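POU domain, class 6, transcription factor 1 (PDB 3D1N) binds DNA sequence-specifically through its POU domain to regulate transcription, probably preferring a variant of the octamer motif. Local coordinates at residues Gln24-Val27 and Gly28-Met31; Ala38-Gln41 and Ser42-Ser45; Arg7-Ala10 and Lys11-Ile15; Ile44-Glu48 and Lys49-Thr53. The protein carries 2 engineered substitutions. One frame throughout, in Å; residues are numbered along the deposited sequence.

In the fold
All four contacts lie in the POU-specific domain, and together they illustrate how a helix-turn-helix meets DNA. Contacts 1 and 2, with centres about 7 Å apart, occupy the two helices of that motif and are joined by a probable hydrogen bond of 2.8 Å from Gln41 NE2 to Gln24 OE1. Contact 4 ends helix 41-49, which contact 2 opens; they share Ile44 and Ser45. Contacts 1, 2 and 4 all meet DA11 of chain C. Contact 3, on helix 4-18, stands about 16 Å from contact 1 between centres, though its nearest atom is about 4 Å from the DNA. It joins the core where Phe9 CD2 lies 3.9 Å from Phe47 CE1.

Contact 1 of 4, residues Gln24-Val27 and Gly28-Met31; sequences QTQV and GQAM. Unlike the reference sequence in segment 28-31: Met31 (reference Leu). With nucleotides of chain C.
Gly28 N donates to Gln24 O, Ala30 N to Gln26 O and Met31 N to Val27 O, the regular bonds of helix 24-31; the last measures 2.8 Å. The apolar contact runs alongside: Val27 CG1 lies 4.1 Å from SE of Met31, a selenomethionine where the reference sequence has leucine. Gln26 and Gln29 also lie side by side, and Gln26 OE1 accepts from Thr23 N. Polar contacts with DNA gather at Gln24, whose backbone N donates to OP2 of DA10 of chain C at 2.9 Å. With CG anti to its carbonyl carbon (chi1 -62°) and the chain extended beyond, Gln24 carries NE2 to Glu48 and to OP2 of DA11 of chain C, the latter bond doubtfully short as modelled, while OE1 meets Gln41. An alanine here is likely to leave Gln41 and Glu48 without their amide partner. Helix 24-31 is the first of the helix-turn-helix: Val27 rests on Ile44 of helix 41-49 and Phe13 of helix 4-18, and Met31 on Val63, Leu64 and Trp67 of helix 54-73.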
loop_
_atom_site.group_PDB
_atom_site.type_symbol
_atom_site.label_atom_id
_atom_site.label_comp_id
_atom_site.label_asym_id
_atom_site.label_seq_id
_atom_site.Cartn_x
_atom_site.Cartn_y
_atom_site.Cartn_z
ATOM N N GLN K 24 13.738 -5.943 -1.521
ATOM C CA GLN K 24 15.002 -5.786 -0.819
ATOM C C GLN K 24 15.405 -7.169 -0.390
ATOM O O GLN K 24 16.571 -7.555 -0.449
ATOM C CB GLN K 24 14.827 -4.923 0.436
ATOM C CG GLN K 24 14.351 -3.501 0.162
ATOM C CD GLN K 24 14.057 -2.729 1.436
ATOM O OE1 GLN K 24 13.708 -3.311 2.466
ATOM N NE2 GLN K 24 14.193 -1.412 1.371
ATOM N N THR K 25 14.414 -7.929 0.030
ATOM C CA THR K 25 14.693 -9.217 0.616
ATOM C C THR K 25 15.060 -10.244 -0.443
ATOM O O THR K 25 15.430 -11.363 -0.128
ATOM C CB THR K 25 13.542 -9.677 1.533
ATOM O OG1 THR K 25 13.631 -11.091 1.753
ATOM C CG2 THR K 25 12.188 -9.297 0.934
ATOM N N GLN K 26 14.985 -9.844 -1.702
ATOM C CA GLN K 26 15.502 -10.675 -2.786
ATOM C C GLN K 26 16.939 -10.294 -3.074
ATOM O O GLN K 26 17.819 -11.151 -3.124
ATOM C CB GLN K 26 14.672 -10.494 -4.053
ATOM C CG GLN K 26 13.510 -11.452 -4.161
ATOM C CD GLN K 26 12.576 -11.097 -5.297
ATOM O OE1 GLN K 26 12.231 -9.924 -5.505
ATOM N NE2 GLN K 26 12.152 -12.116 -6.037
ATOM N N VAL K 27 17.154 -8.999 -3.280
ATOM C CA VAL K 27 18.481 -8.443 -3.494
ATOM C C VAL K 27 19.490 -9.136 -2.591
ATOM O O VAL K 27 20.280 -9.961 -3.045
ATOM C CB VAL K 27 18.505 -6.924 -3.200
ATOM C CG1 VAL K 27 19.843 -6.323 -3.588
ATOM C CG2 VAL K 27 17.381 -6.219 -3.935
ATOM N N GLY K 28 19.444 -8.803 -1.305
ATOM C CA GLY K 28 20.377 -9.351 -0.340
ATOM C C GLY K 28 20.391 -10.867 -0.333
ATOM O O GLY K 28 21.442 -11.487 -0.184
ATOM N N GLN K 29 19.219 -11.466 -0.501
ATOM C CA GLN K 29 19.090 -12.916 -0.455
ATOM C C GLN K 29 19.848 -13.601 -1.595
ATOM O O GLN K 29 20.425 -14.676 -1.418
ATOM C CB GLN K 29 17.609 -13.316 -0.452
ATOM C CG GLN K 29 17.313 -14.719 -0.961
ATOM C CD GLN K 29 17.158 -14.770 -2.472
ATOM O OE1 GLN K 29 17.568 -15.741 -3.118
ATOM N NE2 GLN K 29 16.569 -13.715 -3.048
ATOM N N ALA K 30 19.845 -12.970 -2.764
ATOM C CA ALA K 30 20.554 -13.504 -3.919
ATOM C C ALA K 30 22.014 -13.079 -3.887
ATOM O O ALA K 30 22.913 -13.906 -4.021
ATOM C CB ALA K 30 19.900 -13.034 -5.201
HETATM N N MSE K 31 22.241 -11.784 -3.698
HETATM C CA MSE K 31 23.588 -11.236 -3.748
HETATM C C MSE K 31 24.415 -11.635 -2.533
HETATM O O MSE K 31 25.608 -11.339 -2.459
HETATM C CB MSE K 31 23.554 -9.717 -3.908
HETATM C CG MSE K 31 23.626 -8.932 -2.615
HETATM SE SE MSE K 31 23.834 -7.015 -2.977
HETATM C CE MSE K 31 25.455 -7.053 -4.111
ATOM P P DA C 10 10.229 -4.057 -0.625
ATOM O OP1 DA C 10 10.261 -3.108 -1.761
ATOM O OP2 DA C 10 11.137 -5.235 -0.553
ATOM O "O5'" DA C 10 10.340 -3.133 0.667
ATOM C "C5'" DA C 10 9.347 -2.148 0.916
ATOM C "C4'" DA C 10 9.524 -1.576 2.322
ATOM O "O4'" DA C 10 9.137 -2.525 3.350
ATOM C "C3'" DA C 10 10.954 -1.157 2.672
ATOM O "O3'" DA C 10 10.905 0.203 3.097
ATOM C "C2'" DA C 10 11.420 -2.145 3.754
ATOM C "C1'" DA C 10 10.094 -2.531 4.404
ATOM N N9 DA C 10 9.974 -3.840 5.066
ATOM C C8 DA C 10 10.258 -5.085 4.551
ATOM N N7 DA C 10 10.006 -6.089 5.384
ATOM C C5 DA C 10 9.512 -5.458 6.530
ATOM C C6 DA C 10 9.058 -5.955 7.784
ATOM N N6 DA C 10 9.027 -7.270 8.087
ATOM N N1 DA C 10 8.649 -5.048 8.716
ATOM C C2 DA C 10 8.680 -3.747 8.400
ATOM N N3 DA C 10 9.066 -3.157 7.254
ATOM C C4 DA C 10 9.483 -4.075 6.349
ATOM P P DA C 11 12.237 0.961 3.541
ATOM O OP1 DA C 11 12.137 2.423 3.302
ATOM O OP2 DA C 11 13.381 0.212 2.974
ATOM O "O5'" DA C 11 12.056 0.754 5.117
ATOM C "C5'" DA C 11 11.085 1.609 5.736
ATOM C "C4'" DA C 11 10.914 1.351 7.228
ATOM O "O4'" DA C 11 10.848 -0.072 7.467
ATOM C "C3'" DA C 11 12.035 1.879 8.113
ATOM O "O3'" DA C 11 11.501 2.853 8.991
ATOM C "C2'" DA C 11 12.571 0.643 8.843
ATOM C "C1'" DA C 11 11.470 -0.397 8.681
ATOM N N9 DA C 11 11.875 -1.790 8.502
ATOM C C8 DA C 11 12.569 -2.352 7.448
ATOM N N7 DA C 11 12.750 -3.663 7.572
ATOM C C5 DA C 11 12.125 -3.971 8.782
ATOM C C6 DA C 11 11.955 -5.182 9.494
ATOM N N6 DA C 11 12.413 -6.360 9.062
ATOM N N1 DA C 11 11.287 -5.138 10.669
ATOM C C2 DA C 11 10.823 -3.950 11.083
ATOM N N3 DA C 11 10.914 -2.745 10.509
ATOM C C4 DA C 11 11.581 -2.830 9.356
#

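Contact 2 of 4, residues Ala38-Gln41 and Ser42-Ser45. Engineered in segment 42-45: Ser45 (natural residue Cys). With nucleotides of chain C; nucleotides of chain D.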
loop_
_atom_site.group_PDB
_atom_site.type_symbol
_atom_site.label_atom_id
_atom_site.label_comp_id
_atom_site.label_asym_id
_atom_site.label_seq_id
_atom_site.Cartn_x
_atom_site.Cartn_y
_atom_site.Cartn_z
ATOM N N ALA K 38 27.473 -12.223 3.926
ATOM C CA ALA K 38 26.042 -12.340 3.705
ATOM C C ALA K 38 25.457 -10.940 3.564
ATOM O O ALA K 38 26.049 -9.961 4.031
ATOM C CB ALA K 38 25.384 -13.081 4.854
ATOM N N TYR K 39 24.308 -10.842 2.904
ATOM C CA TYR K 39 23.620 -9.564 2.795
ATOM C C TYR K 39 22.140 -9.722 3.111
ATOM O O TYR K 39 21.385 -10.290 2.330
ATOM C CB TYR K 39 23.826 -8.963 1.408
ATOM C CG TYR K 39 25.244 -8.510 1.163
ATOM C CD1 TYR K 39 26.245 -9.424 0.870
ATOM C CD2 TYR K 39 25.582 -7.166 1.229
ATOM C CE1 TYR K 39 27.548 -9.012 0.650
ATOM C CE2 TYR K 39 26.879 -6.740 1.006
ATOM C CZ TYR K 39 27.859 -7.668 0.716
ATOM O OH TYR K 39 29.152 -7.248 0.492
ATOM N N SER K 40 21.731 -9.221 4.268
ATOM C CA SER K 40 20.349 -9.358 4.704
ATOM C C SER K 40 19.453 -8.251 4.140
ATOM O O SER K 40 19.932 -7.234 3.619
ATOM C CB SER K 40 20.274 -9.369 6.231
ATOM O OG SER K 40 20.222 -8.050 6.747
ATOM N N GLN K 41 18.143 -8.459 4.247
ATOM C CA GLN K 41 17.179 -7.464 3.803
ATOM C C GLN K 41 17.395 -6.139 4.544
ATOM O O GLN K 41 17.405 -5.055 3.933
ATOM C CB GLN K 41 15.753 -7.984 4.015
ATOM C CG GLN K 41 14.660 -6.987 3.656
ATOM C CD GLN K 41 14.115 -6.271 4.870
ATOM O OE1 GLN K 41 13.847 -6.903 5.894
ATOM N NE2 GLN K 41 13.932 -4.950 4.766
ATOM N N SER K 42 17.576 -6.248 5.862
ATOM C CA SER K 42 17.766 -5.091 6.736
ATOM C C SER K 42 18.900 -4.212 6.261
ATOM O O SER K 42 18.784 -2.981 6.251
ATOM C CB SER K 42 18.048 -5.520 8.168
ATOM O OG SER K 42 17.902 -4.397 9.018
ATOM N N ALA K 43 19.996 -4.858 5.874
ATOM C CA ALA K 43 21.100 -4.181 5.200
ATOM C C ALA K 43 20.563 -3.311 4.061
ATOM O O ALA K 43 20.675 -2.076 4.094
ATOM C CB ALA K 43 22.081 -5.205 4.665
ATOM N N ILE K 44 19.952 -3.967 3.073
ATOM C CA ILE K 44 19.393 -3.288 1.909
ATOM C C ILE K 44 18.511 -2.113 2.302
ATOM O O ILE K 44 18.667 -1.000 1.788
ATOM C CB ILE K 44 18.546 -4.247 1.077
ATOM C CG1 ILE K 44 19.169 -5.648 1.083
ATOM C CG2 ILE K 44 18.359 -3.693 -0.331
ATOM C CD1 ILE K 44 20.432 -5.784 0.256
ATOM N N SER K 45 17.580 -2.372 3.213
ATOM C CA SER K 45 16.738 -1.314 3.739
ATOM C C SER K 45 17.574 -0.127 4.237
ATOM O O SER K 45 17.487 0.971 3.664
ATOM C CB SER K 45 15.843 -1.843 4.854
ATOM O OG SER K 45 15.100 -0.774 5.415
ATOM P P DA C 11 12.237 0.961 3.541
ATOM O OP1 DA C 11 12.137 2.423 3.302
ATOM O OP2 DA C 11 13.381 0.212 2.974
ATOM O "O5'" DA C 11 12.056 0.754 5.117
ATOM C "C5'" DA C 11 11.085 1.609 5.736
ATOM C "C4'" DA C 11 10.914 1.351 7.228
ATOM O "O4'" DA C 11 10.848 -0.072 7.467
ATOM C "C3'" DA C 11 12.035 1.879 8.113
ATOM O "O3'" DA C 11 11.501 2.853 8.991
ATOM C "C2'" DA C 11 12.571 0.643 8.843
ATOM C "C1'" DA C 11 11.470 -0.397 8.681
ATOM N N9 DA C 11 11.875 -1.790 8.502
ATOM C C8 DA C 11 12.569 -2.352 7.448
ATOM N N7 DA C 11 12.750 -3.663 7.572
ATOM C C5 DA C 11 12.125 -3.971 8.782
ATOM C C6 DA C 11 11.955 -5.182 9.494
ATOM N N6 DA C 11 12.413 -6.360 9.062
ATOM N N1 DA C 11 11.287 -5.138 10.669
ATOM C C2 DA C 11 10.823 -3.950 11.083
ATOM N N3 DA C 11 10.914 -2.745 10.509
ATOM C C4 DA C 11 11.581 -2.830 9.356
ATOM P P DT C 12 12.470 3.514 10.072
ATOM O OP1 DT C 12 11.796 4.632 10.784
ATOM O OP2 DT C 12 13.788 3.707 9.417
ATOM O "O5'" DT C 12 12.578 2.295 11.086
ATOM C "C5'" DT C 12 11.573 2.150 12.055
ATOM C "C4'" DT C 12 12.001 1.043 12.991
ATOM O "O4'" DT C 12 12.395 -0.131 12.249
ATOM C "C3'" DT C 12 13.226 1.370 13.833
ATOM O "O3'" DT C 12 12.769 1.406 15.178
ATOM C "C2'" DT C 12 14.195 0.217 13.542
ATOM C "C1'" DT C 12 13.228 -0.861 13.115
ATOM N N1 DT C 12 13.800 -1.940 12.310
ATOM C C2 DT C 12 13.631 -3.248 12.723
ATOM O O2 DT C 12 13.048 -3.581 13.739
ATOM N N3 DT C 12 14.182 -4.182 11.895
ATOM C C4 DT C 12 14.859 -3.928 10.721
ATOM O O4 DT C 12 15.325 -4.843 10.051
ATOM C C5 DT C 12 14.989 -2.536 10.342
ATOM C C7 DT C 12 15.682 -2.168 9.057
ATOM C C6 DT C 12 14.456 -1.609 11.145
ATOM P P DT D 2 21.008 -14.583 10.188
ATOM O OP1 DT D 2 21.101 -15.908 9.536
ATOM O OP2 DT D 2 19.904 -13.654 9.850
ATOM O "O5'" DT D 2 21.029 -14.803 11.778
ATOM C "C5'" DT D 2 19.955 -15.462 12.417
ATOM C "C4'" DT D 2 19.136 -14.494 13.249
ATOM O "O4'" DT D 2 19.347 -13.125 12.853
ATOM C "C3'" DT D 2 17.636 -14.696 13.124
ATOM O "O3'" DT D 2 17.268 -15.466 14.239
ATOM C "C2'" DT D 2 17.033 -13.283 13.163
ATOM C "C1'" DT D 2 18.255 -12.389 13.363
ATOM N N1 DT D 2 18.308 -11.075 12.662
ATOM C C2 DT D 2 17.827 -9.943 13.277
ATOM O O2 DT D 2 17.321 -9.976 14.387
ATOM N N3 DT D 2 17.959 -8.778 12.547
ATOM C C4 DT D 2 18.531 -8.655 11.291
ATOM O O4 DT D 2 18.619 -7.575 10.703
ATOM C C5 DT D 2 19.003 -9.892 10.710
ATOM C C7 DT D 2 19.518 -9.928 9.305
ATOM C C6 DT D 2 18.878 -11.016 11.414
#
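Ser40 holds OG between its backbone N and carbonyl carbon (chi1 86°), turned to the N-H of Ala43, 3.3 Å from Ala43 N to Ser40 OG: a weak but nearly straight N-cap bond at the start of helix 41-49. In Gln41, CG is anti to the backbone N and the chain then bends sharply (chi2 -99°), so that NE2 passes 3.6 Å from Ser45 CB and donates weakly to N7 of DA11 of chain C at 3.3 Å. Ile44 N gives a weak bond to Ser40 O, and Ser45 N a firmer one to Gln41 O at 2.8 Å. Ser42 OG donates to O4 of DT12 of chain C at 2.8 Å, and Ser45, an engineered residue replacing cysteine, donates from OG to the DA11 phosphate oxygen OP2 at 3.1 Å. Ser40 CB packs on the methyl C7 of DT2 of chain D, so the helix start touches both strands. Gln41 and Ser42 thus read bases from the recognition helix of a helix-turn-helix, while Ser45 holds the backbone. Gln24, at the start of helix 24-31, steadies the Gln41 amide by taking a bond from NE2, an arrangement also known from the lambda repressor, and Ile44 packs on Gln24 and Val27 of that same helix.

Contact 3 of 4, residues Arg7-Ala10 and Lys11-Ile15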
loop_
_atom_site.group_PDB
_atom_site.type_symbol
_atom_site.label_atom_id
_atom_site.label_comp_id
_atom_site.label_asym_id
_atom_site.label_seq_id
_atom_site.Cartn_x
_atom_site.Cartn_y
_atom_site.Cartn_z
ATOM N N ARG K 7 24.785 9.292 -2.040
ATOM C CA ARG K 7 23.434 9.675 -1.645
ATOM C C ARG K 7 22.476 9.546 -2.826
ATOM O O ARG K 7 21.273 9.330 -2.652
ATOM C CB ARG K 7 23.414 11.102 -1.098
ATOM C CG ARG K 7 22.020 11.639 -0.827
ATOM C CD ARG K 7 22.075 13.014 -0.185
ATOM N NE ARG K 7 22.455 12.952 1.226
ATOM C CZ ARG K 7 23.709 12.980 1.672
ATOM N NH1 ARG K 7 24.722 13.066 0.816
ATOM N NH2 ARG K 7 23.951 12.921 2.976
ATOM N N GLU K 8 23.018 9.674 -4.031
ATOM C CA GLU K 8 22.196 9.578 -5.220
ATOM C C GLU K 8 22.143 8.141 -5.709
ATOM O O GLU K 8 21.141 7.720 -6.288
ATOM C CB GLU K 8 22.701 10.511 -6.320
ATOM C CG GLU K 8 21.640 10.858 -7.352
ATOM C CD GLU K 8 20.430 11.551 -6.739
ATOM O OE1 GLU K 8 19.327 11.455 -7.323
ATOM O OE2 GLU K 8 20.581 12.188 -5.673
ATOM N N PHE K 9 23.218 7.390 -5.478
ATOM C CA PHE K 9 23.209 5.960 -5.768
ATOM C C PHE K 9 22.244 5.310 -4.803
ATOM O O PHE K 9 21.677 4.257 -5.087
ATOM C CB PHE K 9 24.588 5.345 -5.596
ATOM C CG PHE K 9 24.627 3.854 -5.828
ATOM C CD1 PHE K 9 24.949 3.339 -7.069
ATOM C CD2 PHE K 9 24.367 2.965 -4.799
ATOM C CE1 PHE K 9 24.997 1.972 -7.281
ATOM C CE2 PHE K 9 24.414 1.591 -5.011
ATOM C CZ PHE K 9 24.732 1.098 -6.255
ATOM N N ALA K 10 22.070 5.944 -3.650
ATOM C CA ALA K 10 21.042 5.525 -2.715
ATOM C C ALA K 10 19.696 5.627 -3.417
ATOM O O ALA K 10 19.115 4.617 -3.833
ATOM C CB ALA K 10 21.063 6.402 -1.476
ATOM N N LYS K 11 19.224 6.862 -3.564
ATOM C CA LYS K 11 17.942 7.153 -4.196
ATOM C C LYS K 11 17.680 6.295 -5.431
ATOM O O LYS K 11 16.679 5.577 -5.496
ATOM C CB LYS K 11 17.848 8.642 -4.539
ATOM C CG LYS K 11 17.376 9.495 -3.367
ATOM C CD LYS K 11 17.892 8.946 -2.033
ATOM C CE LYS K 11 16.962 9.302 -0.873
ATOM N NZ LYS K 11 17.287 8.545 0.377
ATOM N N ASN K 12 18.594 6.351 -6.392
ATOM C CA ASN K 12 18.411 5.644 -7.652
ATOM C C ASN K 12 18.423 4.127 -7.531
ATOM O O ASN K 12 17.685 3.442 -8.240
ATOM C CB ASN K 12 19.426 6.112 -8.696
ATOM C CG ASN K 12 19.113 7.499 -9.220
ATOM O OD1 ASN K 12 18.864 7.680 -10.410
ATOM N ND2 ASN K 12 19.099 8.486 -8.325
ATOM N N PHE K 13 19.248 3.601 -6.634
ATOM C CA PHE K 13 19.300 2.157 -6.447
ATOM C C PHE K 13 17.932 1.598 -6.082
ATOM O O PHE K 13 17.498 0.590 -6.641
ATOM C CB PHE K 13 20.304 1.762 -5.368
ATOM C CG PHE K 13 20.299 0.294 -5.060
ATOM C CD1 PHE K 13 21.111 -0.575 -5.767
ATOM C CD2 PHE K 13 19.467 -0.221 -4.074
ATOM C CE1 PHE K 13 21.107 -1.928 -5.491
ATOM C CE2 PHE K 13 19.458 -1.573 -3.795
ATOM C CZ PHE K 13 20.281 -2.429 -4.505
ATOM N N LYS K 14 17.270 2.245 -5.126
ATOM C CA LYS K 14 15.952 1.809 -4.686
ATOM C C LYS K 14 15.019 1.668 -5.878
ATOM O O LYS K 14 14.456 0.593 -6.106
ATOM C CB LYS K 14 15.357 2.786 -3.667
ATOM C CG LYS K 14 13.831 2.849 -3.705
ATOM C CD LYS K 14 13.229 3.457 -2.439
ATOM C CE LYS K 14 12.783 2.378 -1.452
ATOM N NZ LYS K 14 11.771 2.881 -0.474
ATOM N N ILE K 15 14.888 2.754 -6.643
ATOM C CA ILE K 15 13.962 2.819 -7.772
ATOM C C ILE K 15 14.338 1.870 -8.912
ATOM O O ILE K 15 13.458 1.363 -9.603
ATOM C CB ILE K 15 13.807 4.260 -8.329
ATOM C CG1 ILE K 15 13.830 5.293 -7.197
ATOM C CG2 ILE K 15 12.520 4.385 -9.141
ATOM C CD1 ILE K 15 13.557 6.730 -7.654
#
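Lys11 N bonds weakly to Arg7 O, Asn12 N to Glu8 O at 2.9 Å and Lys14 N to Ala10 O at 3.3 Å, so Arg7-Ala10 and Lys11-Ile15 form successive turns of one helix, 4-18. On its outer side Glu8 O takes a second donor: Asn12 ND2 reaches it at 3.0 Å, from the face of the carbonyl plane opposite to that used by Asn12 N. The torsion that sets Asn12 CG anti to its own carbonyl carbon (chi1 -73°) folds the amide back along the helix to make this possible. ND2 also gives a weak bond to Glu8 OE1 at 3.1 Å, the carboxylate and amide planes lying 65° apart. A leucine in place of Asn12 would probably leave the Glu8 carboxylate free to turn and its carbonyl held by the backbone alone. Helix 4-18 is the first of the POU-specific helical bundle, and its inner side carries aromatic rings. Phe9 and Phe13 have planes 30° apart but are slid so far, 5.8 Å between ring centroids, that they barely overlap; Phe13 CB instead lies over one face of the Phe9 ring, and Phe9 CZ comes 4.0 Å from Phe13 CD1. Both rings press on helix 54-73, Phe9 at Leu64 and Phe13 at Leu68.

Contact 4 of 4, residues Ile44-Glu48 and Lys49-Thr53; sequences ISRFE and KLDIT. Engineered in segment 44-48: Ser45 (natural residue Cys). With nucleotides of chain C.
Arg46 and Asp51 meet across the C-terminal cap of helix 41-49, a Schellman motif that turns the chain toward helix 54-73. Lys49 N donates to Ser45 O at 2.9 Å as the last regular helical bond. Leu50 then takes a positive phi of 64°, and two N-H groups point back into the final turn: Asp51 N to Arg46 O at 2.7 Å and Leu50 N to Phe47 O at 2.8 Å. Past the turn, Ile52 swings its CD1 to 3.8 Å from CD2 of Phe47, whose ring also packs on Phe9, Leu60 and Leu64. Lys49 lies along the backbone of DA11 of chain C, and NZ has a long, weak ion pair with another phosphate. Glu48, near the same DA11 phosphate, is held by Gln24 NE2 and by a salt bridge to Arg17, which would probably offset the cost of placing its OE1 3.8 Å from OP2. Arg46 bends at chi2 (-92°) and again at chi3, which lays one guanidinium face against Asp51, with NH2 2.9 Å from OD1 and the two planes 34° apart. No N-H points at that oxygen, so the pull is electrostatic and probably constrains the rotation of either group less than a directed hydrogen bond would.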
loop_
_atom_site.group_PDB
_atom_site.type_symbol
_atom_site.label_atom_id
_atom_site.label_comp_id
_atom_site.label_asym_id
_atom_site.label_seq_id
_atom_site.Cartn_x
_atom_site.Cartn_y
_atom_site.Cartn_z
ATOM N N ILE K 44 19.952 -3.967 3.073
ATOM C CA ILE K 44 19.393 -3.288 1.909
ATOM C C ILE K 44 18.511 -2.113 2.302
ATOM O O ILE K 44 18.667 -1.000 1.788
ATOM C CB ILE K 44 18.546 -4.247 1.077
ATOM C CG1 ILE K 44 19.169 -5.648 1.083
ATOM C CG2 ILE K 44 18.359 -3.693 -0.331
ATOM C CD1 ILE K 44 20.432 -5.784 0.256
ATOM N N SER K 45 17.580 -2.372 3.213
ATOM C CA SER K 45 16.738 -1.314 3.739
ATOM C C SER K 45 17.574 -0.127 4.237
ATOM O O SER K 45 17.487 0.971 3.664
ATOM C CB SER K 45 15.843 -1.843 4.854
ATOM O OG SER K 45 15.100 -0.774 5.415
ATOM N N ARG K 46 18.384 -0.368 5.282
ATOM C CA ARG K 46 19.252 0.652 5.894
ATOM C C ARG K 46 20.042 1.391 4.831
ATOM O O ARG K 46 20.097 2.622 4.829
ATOM C CB ARG K 46 20.258 0.038 6.880
ATOM C CG ARG K 46 19.703 -0.937 7.901
ATOM C CD ARG K 46 19.314 -0.264 9.190
ATOM N NE ARG K 46 20.473 0.078 10.004
ATOM C CZ ARG K 46 20.398 0.600 11.226
ATOM N NH1 ARG K 46 19.212 0.841 11.779
ATOM N NH2 ARG K 46 21.507 0.885 11.895
ATOM N N PHE K 47 20.663 0.630 3.932
ATOM C CA PHE K 47 21.432 1.224 2.852
ATOM C C PHE K 47 20.612 2.269 2.109
ATOM O O PHE K 47 20.973 3.451 2.051
ATOM C CB PHE K 47 21.884 0.161 1.858
ATOM C CG PHE K 47 22.823 0.696 0.810
ATOM C CD1 PHE K 47 22.334 1.301 -0.342
ATOM C CD2 PHE K 47 24.201 0.619 0.989
ATOM C CE1 PHE K 47 23.200 1.805 -1.303
ATOM C CE2 PHE K 47 25.073 1.120 0.035
ATOM C CZ PHE K 47 24.571 1.715 -1.113
ATOM N N GLU K 48 19.507 1.803 1.532
ATOM C CA GLU K 48 18.604 2.641 0.766
ATOM C C GLU K 48 18.261 3.908 1.512
ATOM O O GLU K 48 18.420 5.012 0.991
ATOM C CB GLU K 48 17.324 1.873 0.492
ATOM C CG GLU K 48 17.500 0.719 -0.457
ATOM C CD GLU K 48 16.180 0.243 -1.010
ATOM O OE1 GLU K 48 15.134 0.589 -0.415
ATOM O OE2 GLU K 48 16.189 -0.469 -2.038
ATOM N N LYS K 49 17.782 3.734 2.740
ATOM C CA LYS K 49 17.337 4.847 3.568
ATOM C C LYS K 49 18.499 5.674 4.102
ATOM O O LYS K 49 18.287 6.705 4.749
ATOM C CB LYS K 49 16.490 4.334 4.729
ATOM C CG LYS K 49 15.064 3.967 4.341
ATOM C CD LYS K 49 14.227 5.206 4.058
ATOM C CE LYS K 49 12.890 5.138 4.796
ATOM N NZ LYS K 49 13.043 5.286 6.284
ATOM N N LEU K 50 19.720 5.216 3.823
ATOM C CA LEU K 50 20.945 5.867 4.298
ATOM C C LEU K 50 21.056 5.840 5.818
ATOM O O LEU K 50 21.185 6.883 6.456
ATOM C CB LEU K 50 21.037 7.313 3.797
ATOM C CG LEU K 50 21.122 7.511 2.283
ATOM C CD1 LEU K 50 21.060 8.994 1.922
ATOM C CD2 LEU K 50 22.384 6.858 1.723
ATOM N N ASP K 51 20.982 4.645 6.392
ATOM C CA ASP K 51 21.195 4.475 7.821
ATOM C C ASP K 51 22.412 3.597 8.036
ATOM O O ASP K 51 22.311 2.469 8.524
ATOM C CB ASP K 51 19.974 3.869 8.509
ATOM C CG ASP K 51 20.050 3.975 10.022
ATOM O OD1 ASP K 51 21.028 3.472 10.615
ATOM O OD2 ASP K 51 19.129 4.568 10.621
ATOM N N ILE K 52 23.558 4.128 7.632
ATOM C CA ILE K 52 24.843 3.498 7.869
ATOM C C ILE K 52 25.896 4.592 7.916
ATOM O O ILE K 52 25.675 5.700 7.415
ATOM C CB ILE K 52 25.204 2.515 6.754
ATOM C CG1 ILE K 52 25.081 3.199 5.395
ATOM C CG2 ILE K 52 24.312 1.282 6.811
ATOM C CD1 ILE K 52 25.236 2.244 4.248
ATOM N N THR K 53 27.032 4.284 8.531
ATOM C CA THR K 53 28.152 5.212 8.558
ATOM C C THR K 53 28.600 5.429 7.131
ATOM O O THR K 53 28.686 4.476 6.351
ATOM C CB THR K 53 29.351 4.632 9.326
ATOM O OG1 THR K 53 28.941 3.484 10.075
ATOM C CG2 THR K 53 29.953 5.679 10.264
ATOM P P DA C 11 12.237 0.961 3.541
ATOM O OP1 DA C 11 12.137 2.423 3.302
ATOM O OP2 DA C 11 13.381 0.212 2.974
ATOM O "O5'" DA C 11 12.056 0.754 5.117
ATOM C "C5'" DA C 11 11.085 1.609 5.736
ATOM C "C4'" DA C 11 10.914 1.351 7.228
ATOM O "O4'" DA C 11 10.848 -0.072 7.467
ATOM C "C3'" DA C 11 12.035 1.879 8.113
ATOM O "O3'" DA C 11 11.501 2.853 8.991
ATOM C "C2'" DA C 11 12.571 0.643 8.843
ATOM C "C1'" DA C 11 11.470 -0.397 8.681
ATOM N N9 DA C 11 11.875 -1.790 8.502
ATOM C C8 DA C 11 12.569 -2.352 7.448
ATOM N N7 DA C 11 12.750 -3.663 7.572
ATOM C C5 DA C 11 12.125 -3.971 8.782
ATOM C C6 DA C 11 11.955 -5.182 9.494
ATOM N N6 DA C 11 12.413 -6.360 9.062
ATOM N N1 DA C 11 11.287 -5.138 10.669
ATOM C C2 DA C 11 10.823 -3.950 11.083
ATOM N N3 DA C 11 10.914 -2.745 10.509
ATOM C C4 DA C 11 11.581 -2.830 9.356
#